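Local coordinates for protein alpha-/beta-galactoside alpha-2,3-sialyltransferase (Photobacterium phosphoreum, PDB 2ZWI) that probably transfers sialic acid from CMP-sialic acid to galactosides in alpha-2,3 linkage, and binds cytidine monophosphate and zinc, at residues 67-72 and 101-106; 119-124 and 180-185; 137-142 and 163-168; 6-11 and 32-37. All blocks are in the same frame, centred on the assembly; numbering follows the deposited sequence.

In the fold
Set side by side, the four contacts illustrate how chemistry follows position in a GT-B-like glycosyltransferase. Interaction 4 is the core case: two parallel strands of the first sheet, joined by backbone bonds. Interaction 1 lies at the surface, where helix 58-70 ends beside the loop entering strand 104-110 of that same sheet, and is mostly aliphatic packing around a lysine; the two touch where Met68 SD lies 4.2 Å from Leu33 CD2. Interaction 2 is also buried but has no sheet, only leucines and a proline set against a helix. Interaction 3, partly buried, mixes an amide-to-hydroxyl bond and a water with aliphatic packing, and meets interaction 1 through Pro167, beside Ile105 and Glu106.

Interaction 1 of 4, residues 67-72 and 101-106; sequences SMILTN and KKTEIE
Beside Ile69 and Leu70, which both touch Lys101, the carbonyl oxygen Met68 O is gripped twice by one residue. The hydroxyl Thr71 OG1 donates to it at 2.6 Å, lying in the carbonyl plane, and the backbone Thr71 N donates to Met68 O at 3.2 Å. This double hold ties down the last part of the helix, after which Asn72 turns to positive phi (75°). The contact itself rests on Lys101, where a bend at chi2 (-84°) takes the chain past Ile69 and Leu70 towards Asn72. Its first carbons pass alongside Ile69, with Lys101 CB 3.8 Å from Ile69 CG2. Further out, Lys101 CE meets Leu70 CD2 at 4.0 Å, the two side chains crossing at about a right angle, and the ammonium end comes up beside the side chain of Asn72. The same Ile69 CG2 methyl also faces the hydroxyl Thr103 OG1, 3.7 Å away, so a single branch touches both lysine and threonine. Ile96 of helix 86-98 packs on both Ile69 and Thr103. The contact thus joins helix 58-70 to the loop leading into strand 104-110, which pairs with strand 74-82.

Interaction 2 of 4, residues 119-124 and 180-185; sequences RLYDFS and TNLPLT
Leu182 lies against Ser124 and Tyr121, and tracing it outward explains most of this contact. Its CB sits 3.9 Å from Ser124 OG; from there CG turns beside the backbone N (chi1 -57°) and both methyls meet the helix. Leu182 CD1 touches both Tyr121 CD1 and Ser124 OG, while Leu182 CD2 lies 3.7 Å from Tyr121 CD1, the side chains crossing at about a right angle. The serine hydroxyl has a partner in its own helix: Ser124 OG donates to Tyr121 O at 2.7 Å, which takes up its proton, while the oxygen still packs against the carbons of Leu182. Pro183 adds its ring, with CD 3.7 Å from Ser124 O. Leu184 CD2 meets Ser124 CB at 3.7 Å and approaches the Phe123 ring at its edge, in plane, 3.8 Å from Phe123 CD2. Outside the pair, Gln131 NE2 bonds to Pro183 O. The irregular segment leading into helix 185-191, with Leu184 at the N-cap position, thus packs two leucines against helix 114-125. Helix 350-357, which in the chain falls between strands 334-340 and 366-368 of the second sheet, packs on Tyr121; such packing between the two halves is consistent with the two-domain GT-B fold.

Interaction 3 of 4, residues 137-142 and 163-168; sequences LSKDNI and SQLYPT
Gln164 and Ser138 meet through the one direct hydrogen bond between helix and loop: Gln164 NE2 donates to Ser138 OG at 2.9 Å, nearly straight (167°) and only 9° out of the amide plane. The other end of the amide meets a water that accepts from Lys139 N at 3.0 Å and lies 2.6 Å from Gln164 OE1. Next to this polar pair, Lys139 stretches out with every torsion close to anti, laying its methylene chain over Leu165: Lys139 CG is 3.6 Å from Leu165 CD2, and CE equally close to Leu165 CD1. Ile142 CG2 adds a looser touch to Leu165 CD2 at 4.2 Å. One shell further out, Ser138 OG is bonded to Ile135 O, and Gln164 NE2 has a second acceptor in Gly161 O, which together fix how the hydroxyl and amide are turned. Chemically, NE2 donates to both Ser138 OG and Gly161 O, two acceptors that suit an NH2 group, so the amide's flip is probably well defined, while the lysine contributes here mainly through its carbon chain.

Interaction 4 of 4, residues 6-11 and 32-37; sequences EVYVDR and KLISWS
Tyr8, Ile34 and Trp36 pack on one face of two neighbouring parallel strands, the pair that a beta-alpha-beta crossover through helix 14-26 builds in this Rossmann-like sheet. Tyr8 bonds through its N to Leu33 O and through its O to Ser35 N, with Glu6 O and Asp10 N continuing the ladder to Leu33 N and Ser35 O. The indole of Trp36 carries Ile34 CG2 over the centre of one face, 3.3 Å above the plane, while its edge turns to the Asp10 backbone N in plane. Tyr8 CB stands 3.8 Å from Trp36 NE1, which itself bonds to Gln19. The Tyr8 ring is met edge-on: Lys32 CG lies near its plane, 4.0 Å from Tyr8 CE2. The tyrosine hydroxyl donates to Glu6 OE1 at 2.7 Å, on the anti side and 32° out of the carboxylate plane. Lys32 runs side by side with Glu6, its CE 3.4 Å from Glu6 OE1, yet the charges stay beyond a salt bridge; Lys32 NZ is taken up by carbonyls of Ser28, Asn30 and Ile50, and Glu6 OE2 by Asn30 and Ser28. On the other face, Val7, Leu33 and Ser35 pack on Leu61 of helix 58-70. Asp10, held by Thr16 and Asn82, has its side chain about 9 Å from the bound cytidine monophosphate. Where the strands finish, Asp10 O accepts Ser37 N at 2.9 Å, almost straight at 174°, and only weakly Ser37 OG at 3.4 Å.

Interaction 1 of 4, residues 67-72 and 101-106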
loop_
_atom_site.group_PDB
_atom_site.type_symbol
_atom_site.label_atom_id
_atom_site.label_comp_id
_atom_site.label_asym_id
_atom_site.label_seq_id
_atom_site.Cartn_x
_atom_site.Cartn_y
_atom_site.Cartn_z
ATOM N N SER A 67 -11.655 0.216 -27.640
ATOM C CA SER A 67 -12.769 0.680 -28.473
ATOM C C SER A 67 -12.987 2.191 -28.305
ATOM O O SER A 67 -13.267 2.893 -29.280
ATOM C CB SER A 67 -14.053 -0.132 -28.246
ATOM O OG SER A 67 -14.537 0.009 -26.927
ATOM N N MET A 68 -12.823 2.695 -27.084
ATOM C CA MET A 68 -12.897 4.145 -26.841
ATOM C C MET A 68 -11.836 4.913 -27.633
ATOM O O MET A 68 -12.142 5.940 -28.260
ATOM C CB MET A 68 -12.770 4.464 -25.354
ATOM C CG MET A 68 -13.924 3.930 -24.530
ATOM S SD MET A 68 -13.906 4.434 -22.801
ATOM C CE MET A 68 -14.524 6.106 -22.976
ATOM N N ILE A 69 -10.597 4.415 -27.604
ATOM C CA ILE A 69 -9.503 5.037 -28.356
ATOM C C ILE A 69 -9.787 5.002 -29.864
ATOM O O ILE A 69 -9.426 5.938 -30.587
ATOM C CB ILE A 69 -8.126 4.415 -28.012
ATOM C CG1 ILE A 69 -7.737 4.777 -26.575
ATOM C CG2 ILE A 69 -7.041 4.929 -28.949
ATOM C CD1 ILE A 69 -6.675 3.897 -25.985
ATOM N N LEU A 70 -10.457 3.940 -30.322
ATOM C CA LEU A 70 -10.782 3.795 -31.746
ATOM C C LEU A 70 -11.787 4.832 -32.279
ATOM O O LEU A 70 -11.904 5.017 -33.493
ATOM C CB LEU A 70 -11.224 2.359 -32.082
ATOM C CG LEU A 70 -10.148 1.255 -32.090
ATOM C CD1 LEU A 70 -10.709 -0.027 -32.660
ATOM C CD2 LEU A 70 -8.905 1.661 -32.876
ATOM N N THR A 71 -12.486 5.514 -31.373
ATOM C CA THR A 71 -13.413 6.589 -31.738
ATOM C C THR A 71 -12.678 7.859 -32.172
ATOM O O THR A 71 -13.296 8.788 -32.716
ATOM C CB THR A 71 -14.376 6.948 -30.578
ATOM O OG1 THR A 71 -13.654 7.616 -29.534
ATOM C CG2 THR A 71 -15.065 5.693 -30.021
ATOM N N ASN A 72 -11.366 7.891 -31.915
ATOM C CA ASN A 72 -10.486 9.024 -32.254
ATOM C C ASN A 72 -10.646 10.238 -31.340
ATOM O O ASN A 72 -10.048 11.287 -31.581
ATOM C CB ASN A 72 -10.650 9.443 -33.724
ATOM C CG ASN A 72 -10.007 8.464 -34.689
ATOM O OD1 ASN A 72 -10.661 7.941 -35.599
ATOM N ND2 ASN A 72 -8.719 8.212 -34.496
ATOM N N LYS A 101 -2.602 5.374 -32.337
ATOM C CA LYS A 101 -3.528 6.502 -32.441
ATOM C C LYS A 101 -2.960 7.775 -31.815
ATOM O O LYS A 101 -3.692 8.743 -31.603
ATOM C CB LYS A 101 -4.859 6.137 -31.781
ATOM C CG LYS A 101 -5.737 5.172 -32.572
ATOM C CD LYS A 101 -6.557 5.933 -33.590
ATOM C CE LYS A 101 -7.404 5.008 -34.449
ATOM N NZ LYS A 101 -7.802 5.707 -35.713
ATOM N N LYS A 102 -1.661 7.757 -31.513
ATOM C CA LYS A 102 -0.946 8.908 -30.945
ATOM C C LYS A 102 -1.602 9.411 -29.637
ATOM O O LYS A 102 -1.823 10.609 -29.436
ATOM C CB LYS A 102 -0.810 10.029 -31.993
ATOM C CG LYS A 102 0.032 9.655 -33.228
ATOM C CD LYS A 102 1.495 9.453 -32.862
ATOM C CE LYS A 102 2.389 9.447 -34.088
ATOM N NZ LYS A 102 3.797 9.760 -33.697
ATOM N N THR A 103 -1.918 8.463 -28.761
ATOM C CA THR A 103 -2.556 8.750 -27.487
ATOM C C THR A 103 -1.478 9.164 -26.490
ATOM O O THR A 103 -0.443 8.511 -26.390
ATOM C CB THR A 103 -3.314 7.498 -26.959
ATOM O OG1 THR A 103 -4.163 6.985 -27.992
ATOM C CG2 THR A 103 -4.158 7.831 -25.748
ATOM N N GLU A 104 -1.710 10.257 -25.776
ATOM C CA GLU A 104 -0.808 10.652 -24.695
ATOM C C GLU A 104 -1.021 9.698 -23.529
ATOM O O GLU A 104 -2.157 9.358 -23.219
ATOM C CB GLU A 104 -1.073 12.093 -24.265
ATOM C CG GLU A 104 -0.620 13.126 -25.293
ATOM C CD GLU A 104 -1.085 14.540 -24.977
ATOM O OE1 GLU A 104 -1.392 14.827 -23.798
ATOM O OE2 GLU A 104 -1.127 15.374 -25.915
ATOM N N ILE A 105 0.070 9.245 -22.910
ATOM C CA ILE A 105 -0.022 8.373 -21.728
ATOM C C ILE A 105 0.723 8.989 -20.549
ATOM O O ILE A 105 1.869 9.404 -20.682
ATOM C CB ILE A 105 0.539 6.948 -21.988
ATOM C CG1 ILE A 105 -0.293 6.220 -23.047
ATOM C CG2 ILE A 105 0.562 6.132 -20.692
ATOM C CD1 ILE A 105 0.441 5.082 -23.748
ATOM N N GLU A 106 0.053 9.046 -19.405
ATOM C CA GLU A 106 0.651 9.496 -18.150
ATOM C C GLU A 106 0.409 8.443 -17.081
ATOM O O GLU A 106 -0.618 7.761 -17.103
ATOM C CB GLU A 106 0.063 10.844 -17.726
ATOM C CG GLU A 106 0.440 11.960 -18.694
ATOM C CD GLU A 106 -0.042 13.330 -18.261
ATOM O OE1 GLU A 106 0.108 14.284 -19.065
ATOM O OE2 GLU A 106 -0.561 13.457 -17.130
#

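Interaction 2 of 4, residues 119-124 and 180-185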
loop_
_atom_site.group_PDB
_atom_site.type_symbol
_atom_site.label_atom_id
_atom_site.label_comp_id
_atom_site.label_asym_id
_atom_site.label_seq_id
_atom_site.Cartn_x
_atom_site.Cartn_y
_atom_site.Cartn_z
ATOM N N ARG A 119 12.730 -4.635 -1.427
ATOM C CA ARG A 119 13.485 -4.565 -2.664
ATOM C C ARG A 119 14.433 -3.357 -2.727
ATOM O O ARG A 119 15.582 -3.490 -3.176
ATOM C CB ARG A 119 12.535 -4.647 -3.860
ATOM C CG ARG A 119 11.931 -6.037 -3.984
ATOM C CD ARG A 119 10.880 -6.155 -5.063
ATOM N NE ARG A 119 10.289 -7.500 -5.058
ATOM C CZ ARG A 119 10.006 -8.190 -6.156
ATOM N NH1 ARG A 119 10.278 -7.684 -7.350
ATOM N NH2 ARG A 119 9.469 -9.393 -6.066
ATOM N N LEU A 120 13.975 -2.198 -2.250
ATOM C CA LEU A 120 14.836 -1.005 -2.159
ATOM C C LEU A 120 16.046 -1.209 -1.234
ATOM O O LEU A 120 17.169 -0.799 -1.562
ATOM C CB LEU A 120 14.028 0.217 -1.720
ATOM C CG LEU A 120 13.062 0.774 -2.776
ATOM C CD1 LEU A 120 12.118 1.811 -2.176
ATOM C CD2 LEU A 120 13.855 1.360 -3.918
ATOM N N TYR A 121 15.818 -1.841 -0.084
ATOM C CA TYR A 121 16.916 -2.153 0.821
ATOM C C TYR A 121 17.944 -3.057 0.140
ATOM O O TYR A 121 19.142 -2.780 0.170
ATOM C CB TYR A 121 16.425 -2.800 2.117
ATOM C CG TYR A 121 17.565 -3.053 3.074
ATOM C CD1 TYR A 121 18.016 -2.038 3.915
ATOM C CD2 TYR A 121 18.220 -4.281 3.108
ATOM C CE1 TYR A 121 19.078 -2.236 4.774
ATOM C CE2 TYR A 121 19.300 -4.500 3.993
ATOM C CZ TYR A 121 19.711 -3.463 4.817
ATOM O OH TYR A 121 20.765 -3.632 5.692
ATOM N N ASP A 122 17.461 -4.128 -0.480
ATOM C CA ASP A 122 18.321 -5.084 -1.166
ATOM C C ASP A 122 19.133 -4.396 -2.266
ATOM O O ASP A 122 20.347 -4.570 -2.356
ATOM C CB ASP A 122 17.496 -6.249 -1.724
ATOM C CG ASP A 122 17.053 -7.244 -0.637
ATOM O OD1 ASP A 122 17.719 -7.343 0.410
ATOM O OD2 ASP A 122 16.038 -7.946 -0.848
ATOM N N PHE A 123 18.456 -3.587 -3.071
ATOM C CA PHE A 123 19.086 -2.828 -4.140
ATOM C C PHE A 123 20.166 -1.883 -3.604
ATOM O O PHE A 123 21.209 -1.717 -4.240
ATOM C CB PHE A 123 18.016 -2.063 -4.923
ATOM C CG PHE A 123 18.536 -1.334 -6.128
ATOM C CD1 PHE A 123 18.592 -1.966 -7.373
ATOM C CD2 PHE A 123 18.935 0.001 -6.030
ATOM C CE1 PHE A 123 19.076 -1.280 -8.499
ATOM C CE2 PHE A 123 19.407 0.687 -7.145
ATOM C CZ PHE A 123 19.485 0.043 -8.381
ATOM N N SER A 124 19.912 -1.274 -2.443
ATOM C CA SER A 124 20.860 -0.352 -1.804
ATOM C C SER A 124 22.136 -1.043 -1.320
ATOM O O SER A 124 23.140 -0.375 -1.095
ATOM C CB SER A 124 20.214 0.392 -0.624
ATOM O OG SER A 124 20.235 -0.389 0.553
ATOM N N THR A 180 17.475 8.440 3.940
ATOM C CA THR A 180 17.991 7.603 5.031
ATOM C C THR A 180 19.473 7.286 4.796
ATOM O O THR A 180 20.089 7.850 3.890
ATOM C CB THR A 180 17.178 6.291 5.176
ATOM O OG1 THR A 180 17.247 5.541 3.955
ATOM C CG2 THR A 180 15.712 6.594 5.515
ATOM N N ASN A 181 20.045 6.396 5.608
ATOM C CA ASN A 181 21.440 5.958 5.421
ATOM C C ASN A 181 21.621 4.994 4.249
ATOM O O ASN A 181 22.747 4.632 3.911
ATOM C CB ASN A 181 22.004 5.310 6.695
ATOM C CG ASN A 181 22.193 6.306 7.837
ATOM O OD1 ASN A 181 22.608 7.450 7.630
ATOM N ND2 ASN A 181 21.889 5.865 9.056
ATOM N N LEU A 182 20.524 4.561 3.629
ATOM C CA LEU A 182 20.634 3.635 2.493
ATOM C C LEU A 182 21.247 4.349 1.283
ATOM O O LEU A 182 20.786 5.434 0.928
ATOM C CB LEU A 182 19.260 3.058 2.128
ATOM C CG LEU A 182 18.450 2.316 3.199
ATOM C CD1 LEU A 182 17.365 1.516 2.501
ATOM C CD2 LEU A 182 19.317 1.400 4.045
ATOM N N PRO A 183 22.305 3.764 0.670
ATOM C CA PRO A 183 22.892 4.335 -0.555
ATOM C C PRO A 183 21.979 4.141 -1.764
ATOM O O PRO A 183 22.040 3.114 -2.442
ATOM C CB PRO A 183 24.200 3.544 -0.741
ATOM C CG PRO A 183 24.398 2.772 0.549
ATOM C CD PRO A 183 23.026 2.551 1.103
ATOM N N LEU A 184 21.123 5.123 -2.018
ATOM C CA LEU A 184 20.180 5.032 -3.124
ATOM C C LEU A 184 20.264 6.224 -4.083
ATOM O O LEU A 184 19.331 6.480 -4.859
ATOM C CB LEU A 184 18.759 4.847 -2.591
ATOM C CG LEU A 184 18.388 3.480 -2.000
ATOM C CD1 LEU A 184 17.032 3.550 -1.284
ATOM C CD2 LEU A 184 18.375 2.384 -3.071
ATOM N N THR A 185 21.394 6.926 -4.043
ATOM C CA THR A 185 21.644 8.090 -4.902
ATOM C C THR A 185 21.364 7.775 -6.370
ATOM O O THR A 185 20.713 8.557 -7.062
ATOM C CB THR A 185 23.106 8.626 -4.722
ATOM O OG1 THR A 185 23.298 9.014 -3.361
ATOM C CG2 THR A 185 23.363 9.851 -5.600
#

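Interaction 3 of 4, residues 137-142 and 163-168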
loop_
_atom_site.group_PDB
_atom_site.type_symbol
_atom_site.label_atom_id
_atom_site.label_comp_id
_atom_site.label_asym_id
_atom_site.label_seq_id
_atom_site.Cartn_x
_atom_site.Cartn_y
_atom_site.Cartn_z
ATOM N N LEU A 137 20.171 -0.342 -17.811
ATOM C CA LEU A 137 19.411 -1.336 -18.564
ATOM C C LEU A 137 17.899 -1.114 -18.531
ATOM O O LEU A 137 17.190 -1.625 -19.390
ATOM C CB LEU A 137 19.751 -2.755 -18.074
ATOM C CG LEU A 137 21.206 -3.235 -18.243
ATOM C CD1 LEU A 137 21.417 -4.590 -17.590
ATOM C CD2 LEU A 137 21.571 -3.301 -19.717
ATOM N N SER A 138 17.411 -0.353 -17.549
ATOM C CA SER A 138 15.961 -0.311 -17.247
ATOM C C SER A 138 15.083 0.258 -18.368
ATOM O O SER A 138 14.049 -0.325 -18.691
ATOM C CB SER A 138 15.676 0.389 -15.905
ATOM O OG SER A 138 15.994 1.777 -15.939
ATOM N N LYS A 139 15.488 1.373 -18.973
ATOM C CA LYS A 139 14.703 1.943 -20.073
ATOM C C LYS A 139 14.418 0.911 -21.187
ATOM O O LYS A 139 13.264 0.723 -21.585
ATOM C CB LYS A 139 15.357 3.208 -20.626
ATOM C CG LYS A 139 14.454 4.007 -21.554
ATOM C CD LYS A 139 15.098 5.311 -22.026
ATOM C CE LYS A 139 14.143 6.070 -22.943
ATOM N NZ LYS A 139 14.618 7.455 -23.252
ATOM N N ASP A 140 15.464 0.236 -21.661
ATOM C CA ASP A 140 15.329 -0.813 -22.689
ATOM C C ASP A 140 14.523 -2.023 -22.228
ATOM O O ASP A 140 13.778 -2.591 -23.023
ATOM C CB ASP A 140 16.705 -1.282 -23.201
ATOM C CG ASP A 140 17.281 -0.381 -24.291
ATOM O OD1 ASP A 140 16.524 0.391 -24.932
ATOM O OD2 ASP A 140 18.511 -0.460 -24.526
ATOM N N ASN A 141 14.694 -2.423 -20.964
ATOM C CA ASN A 141 13.892 -3.492 -20.346
ATOM C C ASN A 141 12.401 -3.191 -20.466
ATOM O O ASN A 141 11.608 -4.031 -20.900
ATOM C CB ASN A 141 14.180 -3.624 -18.835
ATOM C CG ASN A 141 15.527 -4.249 -18.511
ATOM O OD1 ASN A 141 16.199 -4.853 -19.362
ATOM N ND2 ASN A 141 15.925 -4.116 -17.232
ATOM N N ILE A 142 12.031 -1.982 -20.043
ATOM C CA ILE A 142 10.630 -1.550 -20.018
ATOM C C ILE A 142 10.075 -1.408 -21.436
ATOM O O ILE A 142 8.977 -1.870 -21.730
ATOM C CB ILE A 142 10.469 -0.210 -19.245
ATOM C CG1 ILE A 142 10.890 -0.372 -17.777
ATOM C CG2 ILE A 142 9.029 0.342 -19.364
ATOM C CD1 ILE A 142 11.283 0.926 -17.133
ATOM N N SER A 163 9.505 6.760 -15.525
ATOM C CA SER A 163 9.598 8.205 -15.835
ATOM C C SER A 163 10.610 8.513 -16.962
ATOM O O SER A 163 10.612 9.616 -17.527
ATOM C CB SER A 163 9.874 9.040 -14.580
ATOM O OG SER A 163 11.244 8.983 -14.202
ATOM N N GLN A 164 11.455 7.529 -17.285
ATOM C CA GLN A 164 12.328 7.603 -18.460
ATOM C C GLN A 164 11.537 7.547 -19.770
ATOM O O GLN A 164 12.021 7.991 -20.808
ATOM C CB GLN A 164 13.365 6.467 -18.427
ATOM C CG GLN A 164 14.316 6.530 -17.231
ATOM C CD GLN A 164 15.171 5.275 -17.068
ATOM O OE1 GLN A 164 16.387 5.321 -17.240
ATOM N NE2 GLN A 164 14.537 4.151 -16.729
ATOM N N LEU A 165 10.323 7.002 -19.715
ATOM C CA LEU A 165 9.528 6.759 -20.924
ATOM C C LEU A 165 8.273 7.609 -21.036
ATOM O O LEU A 165 7.879 7.984 -22.147
ATOM C CB LEU A 165 9.129 5.283 -21.027
ATOM C CG LEU A 165 10.132 4.199 -21.435
ATOM C CD1 LEU A 165 10.867 4.584 -22.708
ATOM C CD2 LEU A 165 11.100 3.911 -20.320
ATOM N N TYR A 166 7.628 7.868 -19.897
ATOM C CA TYR A 166 6.355 8.574 -19.851
ATOM C C TYR A 166 6.336 9.548 -18.671
ATOM O O TYR A 166 7.057 9.339 -17.689
ATOM C CB TYR A 166 5.188 7.576 -19.694
ATOM C CG TYR A 166 5.103 6.546 -20.805
ATOM C CD1 TYR A 166 5.765 5.325 -20.700
ATOM C CD2 TYR A 166 4.366 6.804 -21.962
ATOM C CE1 TYR A 166 5.699 4.378 -21.726
ATOM C CE2 TYR A 166 4.294 5.864 -23.001
ATOM C CZ TYR A 166 4.963 4.655 -22.868
ATOM O OH TYR A 166 4.902 3.726 -23.876
ATOM N N PRO A 167 5.510 10.612 -18.762
ATOM C CA PRO A 167 5.228 11.405 -17.561
ATOM C C PRO A 167 4.685 10.467 -16.480
ATOM O O PRO A 167 3.645 9.820 -16.681
ATOM C CB PRO A 167 4.150 12.389 -18.023
ATOM C CG PRO A 167 4.373 12.518 -19.510
ATOM C CD PRO A 167 4.804 11.135 -19.953
ATOM N N THR A 168 5.426 10.365 -15.373
ATOM C CA THR A 168 5.159 9.379 -14.319
ATOM C C THR A 168 5.281 10.023 -12.943
ATOM O O THR A 168 6.231 10.775 -12.672
ATOM C CB THR A 168 6.157 8.198 -14.378
ATOM O OG1 THR A 168 6.076 7.559 -15.648
ATOM C CG2 THR A 168 5.868 7.172 -13.318
HETATM O O HOH W 1 17.724 3.302 -18.280
#

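Interaction 4 of 4, residues 6-11 and 32-37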
loop_
_atom_site.group_PDB
_atom_site.type_symbol
_atom_site.label_atom_id
_atom_site.label_comp_id
_atom_site.label_asym_id
_atom_site.label_seq_id
_atom_site.Cartn_x
_atom_site.Cartn_y
_atom_site.Cartn_z
ATOM N N GLU A 6 -9.328 7.988 -17.486
ATOM C CA GLU A 6 -8.545 7.596 -16.315
ATOM C C GLU A 6 -8.723 6.105 -16.038
ATOM O O GLU A 6 -9.846 5.619 -15.904
ATOM C CB GLU A 6 -8.970 8.422 -15.097
ATOM C CG GLU A 6 -8.781 9.924 -15.262
ATOM C CD GLU A 6 -9.429 10.749 -14.142
ATOM O OE1 GLU A 6 -9.705 10.207 -13.040
ATOM O OE2 GLU A 6 -9.659 11.953 -14.370
ATOM N N VAL A 7 -7.609 5.381 -15.964
ATOM C CA VAL A 7 -7.622 3.932 -15.744
ATOM C C VAL A 7 -7.113 3.670 -14.330
ATOM O O VAL A 7 -6.091 4.227 -13.925
ATOM C CB VAL A 7 -6.717 3.187 -16.772
ATOM C CG1 VAL A 7 -6.542 1.720 -16.402
ATOM C CG2 VAL A 7 -7.290 3.307 -18.180
ATOM N N TYR A 8 -7.821 2.817 -13.596
ATOM C CA TYR A 8 -7.475 2.484 -12.216
ATOM C C TYR A 8 -7.386 0.969 -12.055
ATOM O O TYR A 8 -8.388 0.269 -12.225
ATOM C CB TYR A 8 -8.526 3.070 -11.255
ATOM C CG TYR A 8 -8.528 4.594 -11.226
ATOM C CD1 TYR A 8 -7.659 5.289 -10.393
ATOM C CD2 TYR A 8 -9.385 5.326 -12.038
ATOM C CE1 TYR A 8 -7.638 6.675 -10.366
ATOM C CE2 TYR A 8 -9.375 6.725 -12.021
ATOM C CZ TYR A 8 -8.495 7.388 -11.188
ATOM O OH TYR A 8 -8.471 8.767 -11.149
ATOM N N VAL A 9 -6.194 0.471 -11.732
ATOM C CA VAL A 9 -5.974 -0.961 -11.528
ATOM C C VAL A 9 -5.153 -1.239 -10.262
ATOM O O VAL A 9 -4.292 -0.430 -9.878
ATOM C CB VAL A 9 -5.314 -1.650 -12.759
ATOM C CG1 VAL A 9 -6.289 -1.725 -13.952
ATOM C CG2 VAL A 9 -4.014 -0.938 -13.171
ATOM N N ASP A 10 -5.460 -2.362 -9.611
ATOM C CA ASP A 10 -4.746 -2.846 -8.416
ATOM C C ASP A 10 -5.147 -4.276 -8.079
ATOM O O ASP A 10 -6.299 -4.670 -8.243
ATOM C CB ASP A 10 -5.010 -1.964 -7.187
ATOM C CG ASP A 10 -4.171 -2.371 -5.967
ATOM O OD1 ASP A 10 -3.037 -2.872 -6.124
ATOM O OD2 ASP A 10 -4.649 -2.183 -4.829
ATOM N N ARG A 11 -4.177 -5.026 -7.572
ATOM C CA ARG A 11 -4.371 -6.398 -7.104
ATOM C C ARG A 11 -4.453 -6.481 -5.590
ATOM O O ARG A 11 -4.958 -7.465 -5.044
ATOM C CB ARG A 11 -3.188 -7.260 -7.547
ATOM C CG ARG A 11 -2.931 -7.252 -9.012
ATOM C CD ARG A 11 -2.093 -8.451 -9.371
ATOM N NE ARG A 11 -1.682 -8.384 -10.764
ATOM C CZ ARG A 11 -1.035 -9.352 -11.403
ATOM N NH1 ARG A 11 -0.698 -9.189 -12.677
ATOM N NH2 ARG A 11 -0.721 -10.475 -10.768
ATOM N N LYS A 32 -13.896 7.018 -16.287
ATOM C CA LYS A 32 -12.960 6.186 -15.527
ATOM C C LYS A 32 -13.222 4.705 -15.792
ATOM O O LYS A 32 -14.376 4.267 -15.806
ATOM C CB LYS A 32 -13.073 6.494 -14.035
ATOM C CG LYS A 32 -12.742 7.950 -13.697
ATOM C CD LYS A 32 -13.051 8.285 -12.258
ATOM C CE LYS A 32 -12.950 9.792 -12.011
ATOM N NZ LYS A 32 -14.018 10.570 -12.716
ATOM N N LEU A 33 -12.148 3.959 -16.030
ATOM C CA LEU A 33 -12.196 2.503 -16.203
ATOM C C LEU A 33 -11.453 1.858 -15.030
ATOM O O LEU A 33 -10.268 2.141 -14.808
ATOM C CB LEU A 33 -11.559 2.099 -17.536
ATOM C CG LEU A 33 -12.032 2.854 -18.787
ATOM C CD1 LEU A 33 -11.277 2.382 -20.001
ATOM C CD2 LEU A 33 -13.533 2.702 -19.000
ATOM N N ILE A 34 -12.152 1.014 -14.277
ATOM C CA ILE A 34 -11.670 0.554 -12.978
ATOM C C ILE A 34 -11.633 -0.982 -12.883
ATOM O O ILE A 34 -12.597 -1.665 -13.254
ATOM C CB ILE A 34 -12.546 1.121 -11.826
ATOM C CG1 ILE A 34 -12.596 2.660 -11.864
ATOM C CG2 ILE A 34 -12.035 0.653 -10.478
ATOM C CD1 ILE A 34 -13.611 3.259 -10.895
ATOM N N SER A 35 -10.519 -1.522 -12.397
ATOM C CA SER A 35 -10.423 -2.947 -12.136
ATOM C C SER A 35 -9.583 -3.182 -10.883
ATOM O O SER A 35 -8.347 -3.183 -10.946
ATOM C CB SER A 35 -9.819 -3.678 -13.330
ATOM O OG SER A 35 -9.890 -5.074 -13.117
ATOM N N TRP A 36 -10.274 -3.368 -9.756
ATOM C CA TRP A 36 -9.649 -3.580 -8.459
ATOM C C TRP A 36 -9.975 -4.992 -7.985
ATOM O O TRP A 36 -11.136 -5.309 -7.737
ATOM C CB TRP A 36 -10.178 -2.562 -7.430
ATOM C CG TRP A 36 -9.812 -1.086 -7.673
ATOM C CD1 TRP A 36 -8.613 -0.587 -8.115
ATOM C CD2 TRP A 36 -10.645 0.055 -7.417
ATOM N NE1 TRP A 36 -8.658 0.792 -8.170
ATOM C CE2 TRP A 36 -9.891 1.211 -7.746
ATOM C CE3 TRP A 36 -11.958 0.214 -6.943
ATOM C CZ2 TRP A 36 -10.410 2.509 -7.632
ATOM C CZ3 TRP A 36 -12.468 1.507 -6.818
ATOM C CH2 TRP A 36 -11.691 2.639 -7.164
ATOM N N SER A 37 -8.952 -5.828 -7.840
ATOM C CA SER A 37 -9.136 -7.228 -7.434
ATOM C C SER A 37 -9.893 -7.397 -6.110
ATOM O O SER A 37 -10.765 -8.254 -5.997
ATOM C CB SER A 37 -7.779 -7.953 -7.360
ATOM O OG SER A 37 -7.141 -7.971 -8.632
#